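Local coordinates for protein phosphoribosyl-glycinamide (GAR) synthetase (Cryptococcus neoformans var. grubii serotype A, PDB 7LVO) that catalyses, through this N-terminal GAR synthetase half of a bifunctional enzyme, the ATP-dependent ligation of phosphoribosylamine to glycine in de novo purine biosynthesis, at residues 253-258 and 371-376. Numbering follows the deposited sequence.
Sequences VPMPAA and LGYKQG
Tyr373 reaches across to residues 254-256 and accounts for most of what the two segments share. Pro256 lies over one face of its ring, with CD 3.5 Å from the centroid and only 3° off the ring normal, a CH-pi contact made almost exactly above the centre. Proline suits this place because its CD, bonded to the backbone nitrogen, carries somewhat polarised hydrogens that a pi face welcomes, and because the closed ring holds that carbon rigidly.

The far end of the tyrosine meets the chain just before this proline. With CG set anti to its own carbonyl carbon (chi1 -50°), the ring extends toward 253-258 and brings OH to 3.3 Å from Met255 CA and 2.9 Å from Pro254 O. Tyrosine fits because its long flat ring offers Pro256 a face while the para oxygen reaches the 254-255 backbone. Buried Met255 sets its side chain roughly perpendicular to the phenol. Its CG lies 3.3 Å from Tyr373 OH, and a bend at chi3 carries the methyl CE to 3.9 Å from Tyr373 CE1; a flexible, unbranched thioether can bend so that both carbons touch the phenol.

Packing is looser at Val253 and Leu371, whose branched ends point past one another and meet by one methyl pair, Val253 CG1 to Leu371 CD1, at 4.1 Å. Val253 also leans on Leu366, and Leu371 on Phe246. Beyond Tyr373 the chains diverge.

The segments run nearly parallel, about 10° apart, and meet chiefly through the Tyr373 side chain. It joins the end of strand 252-254, outermost in an antiparallel sheet of the ATP-grasp region, to the loop between helix 354-362 and strand 377-384, as packing within the GAR synthetase part of the protein.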
ATOM      1  N   VAL A 253      -4.589  11.657  10.537  1.00 20.45           N
ATOM      2  CA  VAL A 253      -5.741  10.916  11.044  1.00 25.63           C
ATOM      3  C   VAL A 253      -5.561   9.435  10.729  1.00 24.13           C
ATOM      4  O   VAL A 253      -5.667   9.035   9.562  1.00 23.10           O
ATOM      5  CB  VAL A 253      -7.052  11.444  10.442  1.00 21.28           C
ATOM      6  CG1 VAL A 253      -8.240  10.640  10.943  1.00 24.66           C
ATOM      7  CG2 VAL A 253      -7.235  12.934  10.769  1.00 23.71           C
ATOM      8  N   PRO A 254      -5.292   8.592  11.718  1.00 24.23           N
ATOM      9  CA  PRO A 254      -5.096   7.166  11.423  1.00 27.38           C
ATOM     10  C   PRO A 254      -6.403   6.455  11.122  1.00 25.80           C
ATOM     11  O   PRO A 254      -7.473   6.833  11.601  1.00 24.94           O
ATOM     12  CB  PRO A 254      -4.451   6.610  12.705  1.00 26.99           C
ATOM     13  CG  PRO A 254      -4.034   7.809  13.515  1.00 28.66           C
ATOM     14  CD  PRO A 254      -4.981   8.916  13.124  1.00 28.72           C
ATOM     15  N   MET A 255      -6.304   5.413  10.310  1.00 30.22           N
ATOM     16  CA  MET A 255      -7.384   4.454  10.138  1.00 26.63           C
ATOM     17  C   MET A 255      -7.191   3.302  11.111  1.00 20.23           C
ATOM     18  O   MET A 255      -6.119   3.142  11.701  1.00 23.95           O
ATOM     19  CB  MET A 255      -7.403   3.938   8.705  1.00 28.75           C
ATOM     20  CG  MET A 255      -7.413   5.021   7.635  1.00 30.91           C
ATOM     21  SD  MET A 255      -7.625   4.315   5.982  1.00 26.21           S
ATOM     22  CE  MET A 255      -9.388   4.098   5.926  1.00 19.27           C
ATOM     23  N   PRO A 256      -8.220   2.478  11.312  1.00 26.90           N
ATOM     24  CA  PRO A 256      -8.056   1.302  12.178  1.00 30.03           C
ATOM     25  C   PRO A 256      -6.875   0.455  11.727  1.00 22.56           C
ATOM     26  O   PRO A 256      -6.691   0.195  10.535  1.00 21.50           O
ATOM     27  CB  PRO A 256      -9.385   0.556  12.022  1.00 24.06           C
ATOM     28  CG  PRO A 256     -10.372   1.626  11.657  1.00 26.92           C
ATOM     29  CD  PRO A 256      -9.603   2.613  10.808  1.00 19.55           C
ATOM     30  N   ALA A 257      -6.068   0.028  12.695  1.00 24.72           N
ATOM     31  CA  ALA A 257      -4.895  -0.777  12.393  1.00 24.20           C
ATOM     32  C   ALA A 257      -5.305  -2.066  11.693  1.00 23.95           C
ATOM     33  O   ALA A 257      -6.357  -2.645  11.968  1.00 22.73           O
ATOM     34  CB  ALA A 257      -4.119  -1.098  13.671  1.00 32.27           C
ATOM     35  N   ALA A 258      -4.458  -2.515  10.775  1.00 20.25           N
ATOM     36  CA  ALA A 258      -4.727  -3.705   9.986  1.00 24.99           C
ATOM     37  C   ALA A 258      -3.558  -4.672  10.087  1.00 23.92           C
ATOM     38  O   ALA A 258      -2.453  -4.306  10.486  1.00 29.30           O
ATOM     39  CB  ALA A 258      -4.986  -3.346   8.515  1.00 27.36           C
ATOM     40  N   LEU A 371     -14.740  12.489   9.354  1.00 46.79           N
ATOM     41  CA  LEU A 371     -14.026  11.268   8.983  1.00 52.00           C
ATOM     42  C   LEU A 371     -14.174  10.293  10.150  1.00 52.85           C
ATOM     43  O   LEU A 371     -13.504  10.450  11.177  1.00 65.76           O
ATOM     44  CB  LEU A 371     -12.567  11.557   8.672  1.00 42.44           C
ATOM     45  CG  LEU A 371     -11.784  10.483   7.920  1.00 44.70           C
ATOM     46  CD1 LEU A 371     -10.400  11.020   7.531  1.00 43.33           C
ATOM     47  CD2 LEU A 371     -11.647   9.212   8.730  1.00 43.31           C
ATOM     48  N   GLY A 372     -15.054   9.302   9.982  1.00 43.98           N
ATOM     49  CA  GLY A 372     -15.287   8.310  11.008  1.00 40.66           C
ATOM     50  C   GLY A 372     -15.244   6.906  10.431  1.00 40.43           C
ATOM     51  O   GLY A 372     -15.182   6.710   9.214  1.00 36.78           O
ATOM     52  N   TYR A 373     -15.285   5.928  11.335  1.00 33.41           N
ATOM     53  CA  TYR A 373     -15.236   4.519  10.968  1.00 41.78           C
ATOM     54  C   TYR A 373     -16.358   3.766  11.665  1.00 39.80           C
ATOM     55  O   TYR A 373     -16.610   3.972  12.858  1.00 39.26           O
ATOM     56  CB  TYR A 373     -13.878   3.905  11.331  1.00 32.66           C
ATOM     57  CG  TYR A 373     -12.702   4.709  10.824  1.00 30.79           C
ATOM     58  CD1 TYR A 373     -12.358   4.704   9.477  1.00 35.08           C
ATOM     59  CD2 TYR A 373     -11.934   5.470  11.691  1.00 28.05           C
ATOM     60  CE1 TYR A 373     -11.287   5.441   9.012  1.00 33.57           C
ATOM     61  CE2 TYR A 373     -10.864   6.208  11.235  1.00 33.79           C
ATOM     62  CZ  TYR A 373     -10.547   6.194   9.897  1.00 28.17           C
ATOM     63  OH  TYR A 373      -9.474   6.925   9.449  1.00 30.33           O
ATOM     64  N   LYS A 374     -17.025   2.892  10.916  1.00 34.84           N
ATOM     65  CA  LYS A 374     -18.135   2.123  11.458  1.00 38.85           C
ATOM     66  C   LYS A 374     -17.637   1.084  12.459  1.00 39.60           C
ATOM     67  O   LYS A 374     -16.440   0.810  12.578  1.00 42.38           O
ATOM     68  CB  LYS A 374     -18.910   1.438  10.336  1.00 39.62           C
ATOM     69  CG  LYS A 374     -18.070   0.517   9.475  1.00 41.17           C
ATOM     70  CD  LYS A 374     -18.855  -0.014   8.272  1.00 39.02           C
ATOM     71  CE  LYS A 374     -19.652  -1.267   8.627  1.00 45.57           C
ATOM     72  NZ  LYS A 374     -20.328  -1.845   7.432  1.00 40.18           N
ATOM     73  N   GLN A 375     -18.580   0.503  13.193  1.00 42.04           N
ATOM     74  CA  GLN A 375     -18.258  -0.551  14.143  1.00 48.56           C
ATOM     75  C   GLN A 375     -18.170  -1.896  13.426  1.00 43.13           C
ATOM     76  O   GLN A 375     -18.757  -2.103  12.360  1.00 49.14           O
ATOM     77  CB  GLN A 375     -19.300  -0.611  15.254  1.00 43.86           C
ATOM     78  CG  GLN A 375     -19.495   0.710  15.988  1.00 54.77           C
ATOM     79  CD  GLN A 375     -20.485   0.605  17.132  1.00 74.37           C
ATOM     80  OE1 GLN A 375     -20.490  -0.376  17.877  1.00 71.09           O
ATOM     81  NE2 GLN A 375     -21.334   1.617  17.274  1.00 69.83           N
ATOM     82  N   GLY A 376     -17.420  -2.810  14.025  1.00 38.81           N
ATOM     83  CA  GLY A 376     -17.200  -4.115  13.449  1.00 37.21           C
ATOM     84  C   GLY A 376     -15.831  -4.255  12.811  1.00 30.78           C
ATOM     85  O   GLY A 376     -14.902  -3.488  13.067  1.00 28.79           O
TER